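Local coordinates for shikimate dehydrogenase-like protein HI_0607 (Haemophilus influenzae, PDB 1NPY) that catalyses the NADP(+)-dependent oxidation of shikimate to 3-dehydroshikimate in vitro, far more weakly than classical AroE enzymes, so that shikimate may not be its biological substrate, at residues T22-L27 / E262-A267; V135-K139 / L162-A166; I45-K50 / T69-L74. All blocks are in the same frame, centred on the assembly; numbering follows the deposited sequence.

Interaction 1 of 3, residues T22-L27 / E262-A267; sequences TFHNYL and EAAAFA
The rings of Y26 and F266 meet at a slant, centroids 4.7 Å apart and planes at 35°. CD1 of Y26 lies over one face of the F266 ring, displaced toward its rim and 3.5 Å from F266 CD2. F266 reaches across because its CG stands anti to the backbone N (chi1 -174°), which carries the ring over toward T22 and Y26. The methyl CG2 of T22 touches the same ring, 3.5 Å from F266 CD2, while OG1 of T22 bonds to the carbonyl oxygen of N18, just ahead of the helix.

Apolar contacts centre on the methyl of A263, whose CB enters between three side chains: CE1 of F23 and CD2 of Y26 each lie 3.6 Å from it, and CG of L27 lies 3.8 Å away. Helix 19-31, in the substrate-binding domain, thus packs against the C-terminal helix 257-268. The short segments run roughly antiparallel, at 137°, with axes 8.6 Å apart and with alanines A263 and A267 on the side facing helix 19-31. A267 CB sits near the plane of the F23 ring, at its edge and 4.1 Å from F23 CB. Helix 235-251 adds A243 and V244 against F23.

The polar fringe is slight: Y26 OH passes E262 CB at 3.5 Å.

Interaction 2 of 3, residues V135-K139 / L162-A166; sequences VAAFK and LYGYA
The Y165 ring meets CG1 of V135 at its edge, near the ring plane, with CD2 3.5 Å from that methyl; the backbone oxygen of V135 also lies in plane at the edge. Over one face of Y165, toward the rim, sits the carbonyl oxygen of Y163. The Y163 ring carries CG of its neighbour L162 on one face, and meets the helix obliquely: CD2 is 3.7 Å from V135 CG1 and CE1 is 3.6 Å from A136 CB. One methyl of V135 therefore serves both tyrosines. It is placed there by a chi1 of 174°, which sets CG1 opposite the backbone N and turns it toward both tyrosine rings.

K139 covers the other end of Y165. Its chain bends at chi2 (72°), bringing K139 CD within 3.6 Å of Y165 CZ. K139 CE lies 3.1 Å from the carbonyl O of Y163. The Y165 hydroxyl comes tight against the helix, its OH 3.0 Å from K139 CA, but its hydrogen bond is with the carbonyl of F143; the Y163 hydroxyl bonds to the carbonyl of A83.

Between the tyrosines, G164 takes a positive phi (67°) in a Schellman motif that ends helix 153-163 and leads into edge strand 166-168 of the parallel sheet. Helix 131-140 follows the glycine-rich turn where NADP(+) probably binds, so this contact joins two successive helices of a Rossmann-type nucleotide-binding domain.

Interaction 3 of 3, residues I45-K50 / T69-L74; sequences IEHAIK and TCMPFL
The first turns of helix 45-55 face a loop that tightens into a 3-10 turn at 71-73, with I45 nearest C70 (CA to CA 6.2 Å) and I49 nearest F73 (CA to CA 6.6 Å). Both segments belong to the substrate-binding domain of the shikimate dehydrogenase family, where the loop between strands 59-62 and 76-77 folds back over the helix; K67, the presumed proton donor/acceptor, lies in the same loop, two residues ahead of T69.

The F73 ring lies flat against E46: CA of E46 makes a CH-pi contact over the face, 4.0 Å from the ring centroid, and CB and CG continue across it, CG being 3.6 Å from F73 CE1. With CG anti to the backbone N (chi1 174°) and the rest of the chain extended, E46 runs across the ring with its carboxylate nearly parallel to it, the planes 7° apart. On the opposite face, over the ring centre, rests CB of P72, so the phenyl is clasped between its own neighbour and the helix.

Around I49 the contact is aliphatic. CG2 of I49 lies 3.7 Å from F73 CB and equally close to L74 CD2, and its CG1 reaches C70 CB. I45 meets the start of the loop: its CG1 passes C70 CA at 3.9 Å, and CG2 lies beside OG1 of T69. L12, L97 and I90, on strands of the mixed sheet, pack against I49 from beyond the two segments.

K50 lays its CE 4.1 Å from F73 CD1, while its NZ bonds back to E46 in a salt bridge of 2.9 Å that uses the anti lone pair of OE2.

Interactions 1 and 3 involve the substrate-binding domain, and interaction 2 the nucleotide-binding domain. Along the chain, interaction 3 closes before interaction 2 opens, and both are nested within the long loop closed by interaction 1, which brings the C-terminal helix back to helix 19-31. Centres lie 33 Å apart for interactions 1 and 2, and 28 Å for each with interaction 3; none touch, the nearest atoms of 2 and 3 being about 11 Å apart. Between side chains, C70 is about 6 Å from K67, the presumed proton donor/acceptor; F23 is about 12 Å and A136 about 10 Å from D103, presumed to bind substrate; V135 is about 8 Å from S127, a probable NADP(+) site.

Interaction 1 of 3, residues T22-L27 / E262-A267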
# COMPACT_ATOMS: atom_id res chain seq x y z
N THR A 22 -11.02 1.94 -13.24
CA THR A 22 -10.38 2.40 -14.47
C THR A 22 -9.20 1.52 -14.90
O THR A 22 -9.12 1.02 -16.02
CB THR A 22 -9.96 3.86 -14.29
OG1 THR A 22 -11.13 4.65 -14.03
CG2 THR A 22 -9.41 4.44 -15.58
N PHE A 23 -8.34 1.27 -13.93
CA PHE A 23 -7.06 0.57 -14.09
C PHE A 23 -7.27 -0.88 -14.46
O PHE A 23 -6.70 -1.37 -15.43
CB PHE A 23 -6.30 0.66 -12.76
CG PHE A 23 -4.93 0.07 -12.75
CD1 PHE A 23 -3.84 0.81 -13.21
CD2 PHE A 23 -4.68 -1.18 -12.23
CE1 PHE A 23 -2.55 0.27 -13.16
CE2 PHE A 23 -3.39 -1.69 -12.16
CZ PHE A 23 -2.32 -0.97 -12.68
N HIS A 24 -8.07 -1.60 -13.67
CA HIS A 24 -8.24 -3.03 -13.96
C HIS A 24 -8.96 -3.30 -15.29
O HIS A 24 -8.58 -4.18 -16.08
CB HIS A 24 -8.95 -3.74 -12.80
CG HIS A 24 -8.11 -3.92 -11.57
ND1 HIS A 24 -8.05 -2.98 -10.56
CD2 HIS A 24 -7.39 -4.98 -11.15
CE1 HIS A 24 -7.25 -3.43 -9.61
NE2 HIS A 24 -6.85 -4.65 -9.93
N ASN A 25 -10.02 -2.55 -15.57
CA ASN A 25 -10.75 -2.73 -16.81
C ASN A 25 -9.91 -2.42 -18.05
O ASN A 25 -9.97 -3.15 -19.04
CB ASN A 25 -12.07 -1.94 -16.83
CG ASN A 25 -13.15 -2.54 -15.93
OD1 ASN A 25 -13.68 -1.85 -15.05
ND2 ASN A 25 -13.45 -3.82 -16.11
N TYR A 26 -9.06 -1.42 -17.96
CA TYR A 26 -8.11 -1.17 -19.05
C TYR A 26 -7.22 -2.38 -19.33
O TYR A 26 -7.04 -2.78 -20.49
CB TYR A 26 -7.27 0.05 -18.71
CG TYR A 26 -6.29 0.47 -19.78
CD1 TYR A 26 -6.66 1.30 -20.83
CD2 TYR A 26 -4.97 0.03 -19.72
CE1 TYR A 26 -5.73 1.69 -21.81
CE2 TYR A 26 -4.04 0.42 -20.69
CZ TYR A 26 -4.43 1.25 -21.72
OH TYR A 26 -3.49 1.62 -22.67
N LEU A 27 -6.66 -2.93 -18.26
CA LEU A 27 -5.79 -4.10 -18.42
C LEU A 27 -6.55 -5.32 -18.89
O LEU A 27 -5.99 -6.08 -19.70
CB LEU A 27 -5.02 -4.38 -17.13
CG LEU A 27 -3.98 -3.33 -16.76
CD1 LEU A 27 -3.50 -3.43 -15.32
CD2 LEU A 27 -2.82 -3.36 -17.75
N GLU A 262 0.92 2.46 -19.00
CA GLU A 262 -0.22 3.01 -19.72
C GLU A 262 -1.50 2.99 -18.88
O GLU A 262 -2.26 3.96 -18.88
CB GLU A 262 -0.45 2.24 -21.02
CG GLU A 262 0.69 2.41 -22.00
CD GLU A 262 0.42 1.68 -23.29
OE1 GLU A 262 -0.12 2.31 -24.22
OE2 GLU A 262 0.68 0.46 -23.32
N ALA A 263 -1.72 1.90 -18.16
CA ALA A 263 -2.88 1.78 -17.28
C ALA A 263 -2.86 2.81 -16.15
O ALA A 263 -3.90 3.41 -15.87
CB ALA A 263 -2.96 0.35 -16.72
N ALA A 264 -1.69 3.04 -15.57
CA ALA A 264 -1.51 3.97 -14.46
C ALA A 264 -1.80 5.38 -14.96
O ALA A 264 -2.49 6.14 -14.27
CB ALA A 264 -0.10 3.86 -13.91
N ALA A 265 -1.34 5.67 -16.18
CA ALA A 265 -1.56 6.99 -16.80
C ALA A 265 -3.04 7.20 -17.14
O ALA A 265 -3.58 8.31 -17.00
CB ALA A 265 -0.68 7.16 -18.04
N PHE A 266 -3.69 6.11 -17.54
CA PHE A 266 -5.10 6.11 -17.90
C PHE A 266 -5.97 6.39 -16.68
O PHE A 266 -6.96 7.10 -16.82
CB PHE A 266 -5.46 4.77 -18.52
CG PHE A 266 -6.85 4.68 -19.08
CD1 PHE A 266 -7.23 5.45 -20.17
CD2 PHE A 266 -7.74 3.74 -18.58
CE1 PHE A 266 -8.49 5.31 -20.72
CE2 PHE A 266 -9.00 3.61 -19.13
CZ PHE A 266 -9.37 4.40 -20.18
N ALA A 267 -5.51 5.89 -15.53
CA ALA A 267 -6.24 5.95 -14.27
C ALA A 267 -5.88 7.16 -13.41
O ALA A 267 -6.58 7.42 -12.45
CB ALA A 267 -6.01 4.69 -13.45

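Interaction 2 of 3, residues V135-K139 / L162-A166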
# COMPACT_ATOMS: atom_id res chain seq x y z
N VAL A 135 6.66 -0.78 8.39
CA VAL A 135 7.51 -1.27 9.46
C VAL A 135 7.70 -2.77 9.33
O VAL A 135 8.82 -3.29 9.48
CB VAL A 135 6.97 -0.86 10.83
CG1 VAL A 135 7.78 -1.50 11.96
CG2 VAL A 135 7.02 0.65 10.96
N ALA A 136 6.62 -3.49 9.04
CA ALA A 136 6.69 -4.94 8.92
C ALA A 136 7.49 -5.39 7.71
O ALA A 136 8.20 -6.41 7.75
CB ALA A 136 5.28 -5.53 8.87
N ALA A 137 7.34 -4.65 6.62
CA ALA A 137 8.09 -4.95 5.41
C ALA A 137 9.59 -4.78 5.62
O ALA A 137 10.39 -5.60 5.17
CB ALA A 137 7.59 -4.13 4.23
N PHE A 138 9.96 -3.71 6.32
CA PHE A 138 11.38 -3.55 6.64
C PHE A 138 11.88 -4.65 7.56
O PHE A 138 12.96 -5.19 7.35
CB PHE A 138 11.66 -2.15 7.19
CG PHE A 138 11.86 -1.12 6.11
CD1 PHE A 138 13.06 -1.00 5.44
CD2 PHE A 138 10.82 -0.26 5.76
CE1 PHE A 138 13.25 -0.09 4.46
CE2 PHE A 138 11.01 0.69 4.79
CZ PHE A 138 12.22 0.78 4.13
N LYS A 139 11.08 -5.03 8.55
CA LYS A 139 11.51 -6.00 9.55
C LYS A 139 11.70 -7.32 8.84
O LYS A 139 12.72 -8.00 9.04
CB LYS A 139 10.44 -6.15 10.63
CG LYS A 139 10.78 -7.15 11.74
CD LYS A 139 11.86 -6.57 12.63
CE LYS A 139 12.24 -7.52 13.77
NZ LYS A 139 11.89 -8.92 13.38
N LEU A 162 6.04 -4.03 18.97
CA LEU A 162 5.49 -5.18 18.26
C LEU A 162 6.50 -5.73 17.28
O LEU A 162 6.64 -6.94 17.10
CB LEU A 162 4.19 -4.78 17.55
CG LEU A 162 3.35 -5.86 16.87
CD1 LEU A 162 2.73 -6.76 17.91
CD2 LEU A 162 2.25 -5.24 16.04
N TYR A 163 7.21 -4.82 16.61
CA TYR A 163 8.23 -5.21 15.64
C TYR A 163 9.67 -5.16 16.15
O TYR A 163 10.59 -5.38 15.37
CB TYR A 163 8.06 -4.42 14.33
CG TYR A 163 6.73 -4.74 13.69
CD1 TYR A 163 6.55 -5.91 12.98
CD2 TYR A 163 5.65 -3.92 13.86
CE1 TYR A 163 5.34 -6.23 12.41
CE2 TYR A 163 4.43 -4.23 13.31
CZ TYR A 163 4.28 -5.38 12.58
OH TYR A 163 3.06 -5.69 12.03
N GLY A 164 9.89 -4.98 17.44
CA GLY A 164 11.24 -4.99 17.99
C GLY A 164 12.14 -3.84 17.57
O GLY A 164 13.35 -3.99 17.38
N TYR A 165 11.53 -2.68 17.40
CA TYR A 165 12.23 -1.46 17.04
C TYR A 165 12.14 -0.43 18.16
O TYR A 165 11.68 -0.74 19.25
CB TYR A 165 11.57 -0.94 15.76
CG TYR A 165 11.90 -1.72 14.51
CD1 TYR A 165 13.20 -2.17 14.24
CD2 TYR A 165 10.92 -1.93 13.55
CE1 TYR A 165 13.49 -2.82 13.05
CE2 TYR A 165 11.20 -2.57 12.36
CZ TYR A 165 12.47 -3.03 12.12
OH TYR A 165 12.71 -3.59 10.89
N ALA A 166 12.57 0.80 17.91
CA ALA A 166 12.49 1.83 18.94
C ALA A 166 11.58 2.96 18.49
O ALA A 166 11.43 3.20 17.28
CB ALA A 166 13.89 2.33 19.27

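Interaction 3 of 3, residues I45-K50 / T69-L74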
# COMPACT_ATOMS: atom_id res chain seq x y z
N ILE A 45 -20.54 -5.67 6.14
CA ILE A 45 -19.37 -6.40 5.67
C ILE A 45 -19.62 -7.91 5.71
O ILE A 45 -19.18 -8.63 4.79
CB ILE A 45 -18.08 -5.96 6.43
CG1 ILE A 45 -16.79 -6.45 5.75
CG2 ILE A 45 -18.10 -6.46 7.85
CD1 ILE A 45 -16.70 -6.09 4.28
N GLU A 46 -20.29 -8.40 6.76
CA GLU A 46 -20.58 -9.82 6.85
C GLU A 46 -21.26 -10.38 5.60
O GLU A 46 -20.82 -11.36 4.99
CB GLU A 46 -21.44 -10.16 8.07
CG GLU A 46 -21.90 -11.60 8.14
CD GLU A 46 -22.75 -11.90 9.37
OE1 GLU A 46 -23.06 -11.02 10.20
OE2 GLU A 46 -23.11 -13.07 9.48
N HIS A 47 -22.36 -9.76 5.21
CA HIS A 47 -23.12 -10.28 4.08
C HIS A 47 -22.52 -9.87 2.74
O HIS A 47 -22.74 -10.56 1.74
CB HIS A 47 -24.62 -9.95 4.19
CG HIS A 47 -25.26 -10.59 5.38
ND1 HIS A 47 -25.43 -11.95 5.50
CD2 HIS A 47 -25.68 -10.06 6.56
CE1 HIS A 47 -25.94 -12.23 6.69
NE2 HIS A 47 -26.15 -11.09 7.32
N ALA A 48 -21.72 -8.82 2.72
CA ALA A 48 -20.94 -8.49 1.53
C ALA A 48 -19.93 -9.59 1.22
O ALA A 48 -19.89 -10.07 0.08
CB ALA A 48 -20.26 -7.17 1.71
N ILE A 49 -19.19 -10.06 2.23
CA ILE A 49 -18.16 -11.07 2.04
C ILE A 49 -18.82 -12.41 1.76
O ILE A 49 -18.43 -13.12 0.83
CB ILE A 49 -17.20 -11.17 3.24
CG1 ILE A 49 -16.46 -9.84 3.48
CG2 ILE A 49 -16.18 -12.31 3.05
CD1 ILE A 49 -15.69 -9.27 2.30
N LYS A 50 -19.85 -12.74 2.53
CA LYS A 50 -20.60 -13.96 2.22
C LYS A 50 -21.22 -13.93 0.82
O LYS A 50 -21.36 -14.98 0.22
CB LYS A 50 -21.65 -14.27 3.29
CG LYS A 50 -21.05 -14.68 4.64
CD LYS A 50 -22.10 -14.78 5.73
CE LYS A 50 -21.43 -15.33 6.99
NZ LYS A 50 -22.43 -15.47 8.10
N THR A 69 -12.43 -5.86 9.82
CA THR A 69 -13.75 -6.47 10.00
C THR A 69 -14.12 -7.54 8.99
O THR A 69 -14.99 -8.36 9.30
CB THR A 69 -14.89 -5.43 10.11
OG1 THR A 69 -14.99 -4.64 8.92
CG2 THR A 69 -14.64 -4.44 11.26
N CYS A 70 -13.50 -7.56 7.81
CA CYS A 70 -13.74 -8.65 6.88
C CYS A 70 -13.15 -9.99 7.34
O CYS A 70 -13.55 -11.04 6.84
CB CYS A 70 -13.17 -8.33 5.49
SG CYS A 70 -11.37 -8.30 5.33
N MET A 71 -12.18 -9.98 8.23
CA MET A 71 -11.33 -11.14 8.44
C MET A 71 -12.05 -12.37 9.01
O MET A 71 -11.75 -13.48 8.59
CB MET A 71 -10.12 -10.75 9.28
CG MET A 71 -9.22 -9.74 8.57
SD MET A 71 -7.72 -9.26 9.42
CE MET A 71 -6.87 -10.74 9.57
N PRO A 72 -13.00 -12.19 9.93
CA PRO A 72 -13.76 -13.33 10.47
C PRO A 72 -14.50 -14.15 9.42
O PRO A 72 -14.89 -15.30 9.65
CB PRO A 72 -14.73 -12.65 11.42
CG PRO A 72 -14.03 -11.45 11.90
CD PRO A 72 -13.35 -10.94 10.62
N PHE A 73 -14.68 -13.57 8.24
CA PHE A 73 -15.50 -14.19 7.21
C PHE A 73 -14.69 -14.87 6.11
O PHE A 73 -15.25 -15.36 5.13
CB PHE A 73 -16.46 -13.13 6.66
CG PHE A 73 -17.29 -12.51 7.74
CD1 PHE A 73 -18.13 -13.33 8.49
CD2 PHE A 73 -17.08 -11.21 8.14
CE1 PHE A 73 -18.80 -12.82 9.59
CE2 PHE A 73 -17.78 -10.68 9.20
CZ PHE A 73 -18.63 -11.51 9.93
N LEU A 74 -13.37 -14.85 6.24
CA LEU A 74 -12.47 -15.41 5.24
C LEU A 74 -11.99 -16.78 5.69
O LEU A 74 -11.98 -17.13 6.87
CB LEU A 74 -11.27 -14.50 5.00
CG LEU A 74 -11.72 -13.05 4.75
CD1 LEU A 74 -10.51 -12.17 4.60
CD2 LEU A 74 -12.61 -13.00 3.55